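Local coordinates for protein phosphoribosylaminoimidazole-succinocarboxamide synthase (Pyrococcus horikoshii, PDB 3U55) that catalyses the ATP-dependent joining of L-aspartate to the carboxylate of 5-amino-1-(5-phosphoribosyl)imidazole-4-carboxylate, a step of de novo purine synthesis, at residues A31-G36 with D211-D216; E81-Y86 with V187-I192; V95-L100 with R198-K203. All blocks are in the same frame, centred on the assembly; numbering follows the deposited sequence.

In the fold
Contacts 1 and 3 border one polar region, and contact 2 lies away from it. The centres of contacts 1 and 3 are about 15 Å apart, and each holds a sulfate. D211 joins the two contacts, with D211 OD2 in a salt bridge 2.8 Å from R198 NE. The ions probably come from the crystallisation liquor. Since ATP and the ribotide substrate carry phosphates, the sites are consistent with an anion-binding active-site cleft. Contact 2 lies with its centre about 24 Å from that of contact 1 and about 25 Å from that of contact 3, on the opposite side of the chain's centre. Contacts 2 and 3 both reach the six-stranded sheet.

Contact 1. Residues A31-G36 with D211-D216; sequences ATAFDG and DVFRFD. With SO4 (sulfate ion), chain C.
Sulfate O4 (chain C) is held from both segments: it accepts a hydrogen bond from the backbone N of F34 at 3.1 Å and a weak one from R214 NE. Sulfate O1 takes R214 NH1 at 3.1 Å and R214 NE at 3.3 Å. The ion lies at the guanidinium edge, near its plane. R214 is extended from CG to NE, which carries the charged group along to the anion. K210 of the same chain adds a further bond to the sulfate. At the far end of the guanidinium, R214 NH2 bonds D211 OD1 at 2.8 Å. This salt bridge meets the carboxylate from above its plane, 50° out of it, and, with the sulfate bonds, probably limits the rotation of the guanidinium. D211 OD2 is engaged separately by R198.

Apolar groups close the rest. A31 CB sits over one face of the F213 ring, 4.2 Å from its centroid, in a CH-pi contact. A33 CB touches F213 CE2 at 3.6 Å. F213 reaches the strand because its chi1 of 166° sets CG opposite the backbone N. F34 turns its edge toward the face of F215 in an offset edge-to-face pair, planes at 61°. The same F34 edge meets the carbonyl O of R214, F34 CZ to R214 O 3.3 Å.

A leucine in place of R214 would probably leave D211 OD1 without its charge partner and the sulfate held more weakly. No hydrogen bond joins the two segments directly; the shared anion supplies the polar link and the side chains the apolar one. The site probably suits a phosphate-like group.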
loop_
_atom_site.group_PDB
_atom_site.type_symbol
_atom_site.label_atom_id
_atom_site.label_comp_id
_atom_site.label_asym_id
_atom_site.label_seq_id
_atom_site.Cartn_x
_atom_site.Cartn_y
_atom_site.Cartn_z
ATOM N N ALA A 31 17.080 22.237 -4.273
ATOM C CA ALA A 31 15.728 21.699 -4.262
ATOM C C ALA A 31 15.518 20.755 -5.437
ATOM O O ALA A 31 15.922 21.051 -6.567
ATOM C CB ALA A 31 14.699 22.829 -4.283
ATOM N N THR A 32 14.900 19.608 -5.157
ATOM C CA THR A 32 14.576 18.624 -6.192
ATOM C C THR A 32 13.105 18.258 -6.115
ATOM O O THR A 32 12.519 18.238 -5.036
ATOM C CB THR A 32 15.407 17.318 -6.070
ATOM O OG1 THR A 32 15.310 16.798 -4.738
ATOM C CG2 THR A 32 16.870 17.557 -6.425
ATOM N N ALA A 33 12.508 17.970 -7.268
ATOM C CA ALA A 33 11.115 17.552 -7.319
ATOM C C ALA A 33 10.904 16.559 -8.447
ATOM O O ALA A 33 11.764 16.403 -9.317
ATOM C CB ALA A 33 10.194 18.755 -7.484
ATOM N N PHE A 34 9.754 15.890 -8.412
ATOM C CA PHE A 34 9.334 14.947 -9.449
ATOM C C PHE A 34 10.434 13.950 -9.815
ATOM O O PHE A 34 10.825 13.834 -10.981
ATOM C CB PHE A 34 8.824 15.692 -10.691
ATOM C CG PHE A 34 7.800 16.757 -10.390
ATOM C CD1 PHE A 34 6.609 16.441 -9.742
ATOM C CD2 PHE A 34 8.024 18.076 -10.774
ATOM C CE1 PHE A 34 5.663 17.423 -9.469
ATOM C CE2 PHE A 34 7.080 19.065 -10.510
ATOM C CZ PHE A 34 5.898 18.738 -9.858
ATOM N N ASP A 35 10.932 13.254 -8.795
ATOM C CA ASP A 35 11.943 12.205 -8.946
ATOM C C ASP A 35 13.215 12.700 -9.652
ATOM O O ASP A 35 13.745 12.028 -10.544
ATOM C CB ASP A 35 11.344 10.989 -9.672
ATOM C CG ASP A 35 11.945 9.675 -9.209
ATOM O OD1 ASP A 35 11.881 9.386 -7.994
ATOM O OD2 ASP A 35 12.467 8.926 -10.063
ATOM N N GLY A 36 13.687 13.881 -9.256
ATOM C CA GLY A 36 14.949 14.425 -9.758
ATOM C C GLY A 36 14.887 15.236 -11.041
ATOM O O GLY A 36 15.874 15.872 -11.422
ATOM N N ASP A 211 5.453 22.757 -2.358
ATOM C CA ASP A 211 4.506 22.789 -3.491
ATOM C C ASP A 211 4.592 24.099 -4.290
ATOM O O ASP A 211 4.224 24.144 -5.467
ATOM C CB ASP A 211 3.063 22.541 -3.035
ATOM C CG ASP A 211 2.729 21.054 -2.891
ATOM O OD1 ASP A 211 3.474 20.194 -3.410
ATOM O OD2 ASP A 211 1.692 20.748 -2.273
ATOM N N VAL A 212 5.078 25.153 -3.640
ATOM C CA VAL A 212 5.334 26.440 -4.291
ATOM C C VAL A 212 6.408 26.273 -5.373
ATOM O O VAL A 212 6.320 26.882 -6.439
ATOM C CB VAL A 212 5.728 27.515 -3.245
ATOM C CG1 VAL A 212 6.287 28.780 -3.906
ATOM C CG2 VAL A 212 4.521 27.863 -2.386
ATOM N N PHE A 213 7.402 25.429 -5.093
ATOM C CA PHE A 213 8.426 25.057 -6.071
ATOM C C PHE A 213 7.928 24.001 -7.057
ATOM O O PHE A 213 8.141 24.140 -8.260
ATOM C CB PHE A 213 9.700 24.582 -5.361
ATOM C CG PHE A 213 10.677 23.862 -6.256
ATOM C CD1 PHE A 213 11.288 24.517 -7.329
ATOM C CD2 PHE A 213 10.999 22.531 -6.018
ATOM C CE1 PHE A 213 12.194 23.849 -8.150
ATOM C CE2 PHE A 213 11.911 21.854 -6.830
ATOM C CZ PHE A 213 12.508 22.516 -7.898
ATOM N N ARG A 214 7.268 22.958 -6.549
ATOM C CA ARG A 214 6.718 21.892 -7.397
ATOM C C ARG A 214 5.819 22.443 -8.505
ATOM O O ARG A 214 5.915 22.016 -9.660
ATOM C CB ARG A 214 5.935 20.859 -6.572
ATOM C CG ARG A 214 6.787 19.885 -5.768
ATOM C CD ARG A 214 5.934 18.754 -5.201
ATOM N NE ARG A 214 6.679 17.955 -4.230
ATOM C CZ ARG A 214 6.539 18.035 -2.907
ATOM N NH1 ARG A 214 7.280 17.265 -2.124
ATOM N NH2 ARG A 214 5.665 18.876 -2.362
ATOM N N PHE A 215 4.953 23.391 -8.154
ATOM C CA PHE A 215 3.940 23.868 -9.099
ATOM C C PHE A 215 4.005 25.361 -9.427
ATOM O O PHE A 215 3.025 25.937 -9.913
ATOM C CB PHE A 215 2.543 23.461 -8.613
ATOM C CG PHE A 215 2.394 21.983 -8.393
ATOM C CD1 PHE A 215 2.409 21.100 -9.472
ATOM C CD2 PHE A 215 2.253 21.469 -7.107
ATOM C CE1 PHE A 215 2.280 19.727 -9.270
ATOM C CE2 PHE A 215 2.125 20.098 -6.898
ATOM C CZ PHE A 215 2.139 19.227 -7.982
ATOM N N ASP A 216 5.165 25.968 -9.179
ATOM C CA ASP A 216 5.416 27.388 -9.468
ATOM C C ASP A 216 4.282 28.295 -8.969
ATOM O O ASP A 216 3.697 29.070 -9.735
ATOM C CB ASP A 216 5.688 27.607 -10.965
ATOM C CG ASP A 216 6.849 26.766 -11.487
ATOM O OD1 ASP A 216 7.754 26.404 -10.701
ATOM O OD2 ASP A 216 6.856 26.467 -12.697
HETATM S S SO4 C . 9.307 15.217 -4.563
HETATM O O1 SO4 C . 9.613 16.520 -3.986
HETATM O O2 SO4 C . 10.546 14.597 -5.020
HETATM O O3 SO4 C . 8.684 14.382 -3.539
HETATM O O4 SO4 C . 8.398 15.389 -5.696
#

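Contact 2. Residues E81-Y86 with V187-I192; sequences EKLDMY and VLADEI
L83 and V187 form the close-packed part of this contact. The two methyl groups of L83 straddle the branch point of V187: CD2 lies 3.8 Å from V187 CB, and CD1 lies 3.9 Å from the same atom. The two side chains cross at about a right angle. CD1 also reaches the methyl of A189, with L83 CD1 to A189 CB at 3.9 Å. The leucine thus touches both V187 and A189. Its CG lies anti to the carbonyl carbon (chi1 -56°), which turns the fork toward V187.

M85 packs beside it in a different way. Its chain is bent at chi2 and chi3 (-63° and -66°), which folds the thioether back onto A189. M85 CE meets A189 CB at 3.7 Å, and M85 SD is 3.8 Å from the same methyl. The alanine is buried, while M85 is largely exposed, and the methionine therefore marks the solvent side.

The other end is looser. E81 is extended, and its OE1 comes no nearer than 4.1 Å to V187 CG1. No hydrogen bond links the two segments. Their backbones bond instead to strand 169-180: D84 with K180, Y86 with F178 and V187 with G179. Strand 169-180 is thus the shared neighbour of strands 84-93 and 186-188 in the six-stranded antiparallel sheet. E81, which ends strand 77-81, pairs with H68. Apolar side chains of L83, M85, V187 and A189 meet where the chain passes from the four-stranded to the six-stranded sheet of the SAICAR synthetase fold.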
loop_
_atom_site.group_PDB
_atom_site.type_symbol
_atom_site.label_atom_id
_atom_site.label_comp_id
_atom_site.label_asym_id
_atom_site.label_seq_id
_atom_site.Cartn_x
_atom_site.Cartn_y
_atom_site.Cartn_z
ATOM N N GLU A 81 22.081 12.245 16.446
ATOM C CA GLU A 81 22.440 10.915 16.919
ATOM C C GLU A 81 22.534 9.942 15.742
ATOM O O GLU A 81 21.675 9.950 14.856
ATOM C CB GLU A 81 21.365 10.455 17.901
ATOM C CG GLU A 81 21.627 9.138 18.596
ATOM C CD GLU A 81 20.486 8.740 19.517
ATOM O OE1 GLU A 81 19.433 9.417 19.503
ATOM O OE2 GLU A 81 20.644 7.748 20.257
ATOM N N LYS A 82 23.583 9.119 15.721
ATOM C CA LYS A 82 23.676 8.023 14.753
ATOM C C LYS A 82 22.663 6.926 15.093
ATOM O O LYS A 82 22.521 6.543 16.256
ATOM C CB LYS A 82 25.097 7.435 14.698
ATOM C CG LYS A 82 25.309 6.436 13.563
ATOM C CD LYS A 82 26.724 5.864 13.528
ATOM C CE LYS A 82 26.914 5.014 12.278
ATOM N NZ LYS A 82 28.239 4.329 12.226
ATOM N N LEU A 83 21.954 6.447 14.074
ATOM C CA LEU A 83 20.927 5.412 14.247
ATOM C C LEU A 83 21.052 4.345 13.175
ATOM O O LEU A 83 21.594 4.598 12.103
ATOM C CB LEU A 83 19.526 6.028 14.157
ATOM C CG LEU A 83 19.131 7.177 15.089
ATOM C CD1 LEU A 83 17.842 7.821 14.587
ATOM C CD2 LEU A 83 18.977 6.716 16.530
ATOM N N ASP A 84 20.552 3.150 13.476
ATOM C CA ASP A 84 20.304 2.141 12.460
ATOM C C ASP A 84 18.970 2.511 11.821
ATOM O O ASP A 84 17.911 2.327 12.425
ATOM C CB ASP A 84 20.238 0.742 13.083
ATOM C CG ASP A 84 21.613 0.202 13.465
ATOM O OD1 ASP A 84 22.631 0.674 12.911
ATOM O OD2 ASP A 84 21.672 -0.705 14.320
ATOM N N MET A 85 19.035 3.052 10.609
ATOM C CA MET A 85 17.859 3.633 9.970
ATOM C C MET A 85 16.917 2.586 9.404
ATOM O O MET A 85 17.351 1.606 8.806
ATOM C CB MET A 85 18.274 4.621 8.871
ATOM C CG MET A 85 18.935 5.911 9.377
ATOM S SD MET A 85 17.885 6.961 10.418
ATOM C CE MET A 85 16.631 7.446 9.219
ATOM N N TYR A 86 15.617 2.796 9.591
ATOM C CA TYR A 86 14.620 2.004 8.870
ATOM C C TYR A 86 14.543 2.508 7.431
ATOM O O TYR A 86 14.575 3.724 7.204
ATOM C CB TYR A 86 13.236 2.132 9.509
ATOM C CG TYR A 86 13.102 1.472 10.859
ATOM C CD1 TYR A 86 12.964 0.087 10.968
ATOM C CD2 TYR A 86 13.109 2.231 12.029
ATOM C CE1 TYR A 86 12.837 -0.528 12.205
ATOM C CE2 TYR A 86 12.985 1.627 13.275
ATOM C CZ TYR A 86 12.844 0.252 13.357
ATOM O OH TYR A 86 12.713 -0.348 14.593
ATOM N N VAL A 187 13.537 6.058 17.169
ATOM C CA VAL A 187 13.890 7.470 17.248
ATOM C C VAL A 187 13.564 8.189 15.933
ATOM O O VAL A 187 13.916 7.711 14.854
ATOM C CB VAL A 187 15.401 7.620 17.573
ATOM C CG1 VAL A 187 15.813 9.080 17.623
ATOM C CG2 VAL A 187 15.737 6.917 18.899
ATOM N N LEU A 188 12.890 9.329 16.048
ATOM C CA LEU A 188 12.558 10.173 14.899
ATOM C C LEU A 188 13.823 10.819 14.337
ATOM O O LEU A 188 14.601 11.429 15.082
ATOM C CB LEU A 188 11.550 11.248 15.307
ATOM C CG LEU A 188 11.058 12.156 14.184
ATOM C CD1 LEU A 188 10.412 11.312 13.105
ATOM C CD2 LEU A 188 10.090 13.204 14.711
ATOM N N ALA A 189 14.024 10.683 13.029
ATOM C CA ALA A 189 15.245 11.163 12.371
ATOM C C ALA A 189 14.949 12.161 11.249
ATOM O O ALA A 189 13.936 12.863 11.298
ATOM C CB ALA A 189 16.065 9.976 11.857
ATOM N N ASP A 190 15.844 12.234 10.258
ATOM C CA ASP A 190 15.701 13.132 9.104
ATOM C C ASP A 190 15.396 14.580 9.534
ATOM O O ASP A 190 16.037 15.100 10.461
ATOM C CB ASP A 190 14.669 12.583 8.088
ATOM C CG ASP A 190 14.805 13.218 6.706
ATOM O OD1 ASP A 190 13.819 13.809 6.216
ATOM O OD2 ASP A 190 15.901 13.140 6.113
ATOM N N GLU A 191 14.429 15.216 8.873
ATOM C CA GLU A 191 14.124 16.633 9.089
ATOM C C GLU A 191 12.623 16.856 9.230
ATOM O O GLU A 191 11.821 15.978 8.891
ATOM C CB GLU A 191 14.657 17.478 7.913
ATOM C CG GLU A 191 13.878 17.282 6.609
ATOM C CD GLU A 191 14.375 18.149 5.457
ATOM O OE1 GLU A 191 14.147 19.378 5.467
ATOM O OE2 GLU A 191 14.979 17.587 4.525
ATOM N N ILE A 192 12.251 18.032 9.726
ATOM C CA ILE A 192 10.857 18.476 9.710
ATOM C C ILE A 192 10.871 19.926 9.247
ATOM O O ILE A 192 11.312 20.812 9.981
ATOM C CB ILE A 192 10.159 18.358 11.095
ATOM C CG1 ILE A 192 10.232 16.928 11.636
ATOM C CG2 ILE A 192 8.696 18.813 11.000
ATOM C CD1 ILE A 192 9.724 16.780 13.060
#

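Contact 3. Residues V95-L100 with R198-K203; sequences VVAGSL and RFWDAK. With SO4 (sulfate ion), chain B.
G98 and R198 meet beside the chain B sulfate. The CA of G98 lies over one face of the R198 guanidinium, 3.6 Å from NH2 and offset toward the rim. R198 NH1 bonds sulfate O2 at 3.1 Å and O1 at 3.2 Å, and NH2 gives a further bond to O2. The ion sits at the guanidinium edge, near its plane. From the other segment S99 N bonds O1 at 2.8 Å and a fairly straight 164°. G98 has a positive phi of 57°, and a CB there would run into both R198 NH2 and sulfate O1.

Further back along the arginine, A97 CB rests against R198 CD at 3.8 Å. W200, two residues along the strand, turns to the same side as R198. V95 CG1 touches the six-membered part of its indole obliquely, 3.9 Å from CZ3. R198 and W200 thus follow the alternation of an antiparallel strand. Strand 169-180 is its sheet neighbour, and V172 there bonds the backbones of both V95 and R198.

Further out, salt bridges position the arginine: NE to D211 and NH1 to D173. These carboxylates would probably balance its charge and limit its rotation. R93 NH2 also bonds the sulfate. V172 packs on A97 and W200. Beyond S99, L100 packs on H135 of the second subunit.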
loop_
_atom_site.group_PDB
_atom_site.type_symbol
_atom_site.label_atom_id
_atom_site.label_comp_id
_atom_site.label_asym_id
_atom_site.label_seq_id
_atom_site.Cartn_x
_atom_site.Cartn_y
_atom_site.Cartn_z
ATOM N N VAL A 95 -5.315 16.202 5.449
ATOM C CA VAL A 95 -6.074 16.817 4.368
ATOM C C VAL A 95 -5.601 16.179 3.068
ATOM O O VAL A 95 -4.407 15.884 2.924
ATOM C CB VAL A 95 -5.837 18.345 4.340
ATOM C CG1 VAL A 95 -6.525 18.996 3.147
ATOM C CG2 VAL A 95 -6.299 18.983 5.645
ATOM N N VAL A 96 -6.524 15.942 2.134
ATOM C CA VAL A 96 -6.165 15.315 0.852
ATOM C C VAL A 96 -5.324 16.263 -0.016
ATOM O O VAL A 96 -5.707 17.409 -0.281
ATOM C CB VAL A 96 -7.406 14.798 0.070
ATOM C CG1 VAL A 96 -7.019 14.302 -1.303
ATOM C CG2 VAL A 96 -8.111 13.678 0.846
ATOM N N ALA A 97 -4.163 15.764 -0.433
ATOM C CA ALA A 97 -3.238 16.498 -1.291
ATOM C C ALA A 97 -2.258 15.498 -1.885
ATOM O O ALA A 97 -2.208 14.345 -1.452
ATOM C CB ALA A 97 -2.493 17.565 -0.483
ATOM N N GLY A 98 -1.492 15.937 -2.882
ATOM C CA GLY A 98 -0.419 15.130 -3.459
ATOM C C GLY A 98 -0.851 13.783 -4.004
ATOM O O GLY A 98 -1.891 13.674 -4.661
ATOM N N SER A 99 -0.053 12.754 -3.709
ATOM C CA SER A 99 -0.254 11.409 -4.273
ATOM C C SER A 99 -1.547 10.731 -3.813
ATOM O O SER A 99 -2.032 9.810 -4.466
ATOM C CB SER A 99 0.954 10.499 -3.981
ATOM O OG SER A 99 0.921 9.988 -2.656
ATOM N N LEU A 100 -2.106 11.185 -2.694
ATOM C CA LEU A 100 -3.338 10.589 -2.176
ATOM C C LEU A 100 -4.496 10.712 -3.168
ATOM O O LEU A 100 -5.363 9.836 -3.227
ATOM C CB LEU A 100 -3.718 11.178 -0.813
ATOM C CG LEU A 100 -4.900 10.525 -0.076
ATOM C CD1 LEU A 100 -4.698 9.022 0.131
ATOM C CD2 LEU A 100 -5.157 11.226 1.252
ATOM N N ARG A 198 3.396 19.515 4.103
ATOM C CA ARG A 198 2.517 20.480 3.451
ATOM C C ARG A 198 1.882 21.382 4.500
ATOM O O ARG A 198 1.252 20.906 5.453
ATOM C CB ARG A 198 1.471 19.799 2.564
ATOM C CG ARG A 198 2.042 19.323 1.246
ATOM C CD ARG A 198 0.977 18.732 0.336
ATOM N NE ARG A 198 1.567 18.311 -0.938
ATOM C CZ ARG A 198 2.069 17.098 -1.170
ATOM N NH1 ARG A 198 2.038 16.163 -0.228
ATOM N NH2 ARG A 198 2.591 16.808 -2.353
ATOM N N PHE A 199 2.102 22.686 4.330
ATOM C CA PHE A 199 1.597 23.728 5.223
ATOM C C PHE A 199 0.710 24.676 4.418
ATOM O O PHE A 199 1.173 25.253 3.441
ATOM C CB PHE A 199 2.749 24.580 5.778
ATOM C CG PHE A 199 3.742 23.847 6.655
ATOM C CD1 PHE A 199 3.332 22.988 7.675
ATOM C CD2 PHE A 199 5.103 24.094 6.501
ATOM C CE1 PHE A 199 4.269 22.364 8.502
ATOM C CE2 PHE A 199 6.050 23.471 7.323
ATOM C CZ PHE A 199 5.633 22.606 8.323
ATOM N N TRP A 200 -0.550 24.846 4.822
ATOM C CA TRP A 200 -1.453 25.805 4.166
ATOM C C TRP A 200 -1.828 26.928 5.126
ATOM O O TRP A 200 -2.058 26.685 6.311
ATOM C CB TRP A 200 -2.740 25.118 3.694
ATOM C CG TRP A 200 -2.598 24.174 2.534
ATOM C CD1 TRP A 200 -1.449 23.841 1.864
ATOM C CD2 TRP A 200 -3.649 23.406 1.930
ATOM N NE1 TRP A 200 -1.725 22.928 0.877
ATOM C CE2 TRP A 200 -3.066 22.644 0.892
ATOM C CE3 TRP A 200 -5.025 23.288 2.165
ATOM C CZ2 TRP A 200 -3.810 21.775 0.091
ATOM C CZ3 TRP A 200 -5.770 22.426 1.360
ATOM C CH2 TRP A 200 -5.158 21.682 0.339
ATOM N N ASP A 201 -1.906 28.160 4.622
ATOM C CA ASP A 201 -2.425 29.253 5.445
ATOM C C ASP A 201 -3.872 28.936 5.830
ATOM O O ASP A 201 -4.652 28.510 4.986
ATOM C CB ASP A 201 -2.356 30.592 4.707
ATOM C CG ASP A 201 -3.040 31.709 5.479
ATOM O OD1 ASP A 201 -2.553 32.062 6.565
ATOM O OD2 ASP A 201 -4.076 32.211 5.012
ATOM N N ALA A 202 -4.221 29.130 7.101
ATOM C CA ALA A 202 -5.568 28.790 7.582
ATOM C C ALA A 202 -6.650 29.656 6.943
ATOM O O ALA A 202 -7.748 29.177 6.661
ATOM C CB ALA A 202 -5.646 28.875 9.104
ATOM N N LYS A 203 -6.330 30.925 6.714
ATOM C CA LYS A 203 -7.274 31.857 6.105
ATOM C C LYS A 203 -7.455 31.601 4.600
ATOM O O LYS A 203 -8.575 31.412 4.132
ATOM C CB LYS A 203 -6.838 33.303 6.370
ATOM C CG LYS A 203 -7.919 34.336 6.103
HETATM S S SO4 B . 3.138 12.952 -1.858
HETATM O O1 SO4 B . 1.751 13.303 -1.614
HETATM O O2 SO4 B . 4.023 14.010 -1.387
HETATM O O3 SO4 B . 3.415 11.695 -1.162
HETATM O O4 SO4 B . 3.351 12.782 -3.290
#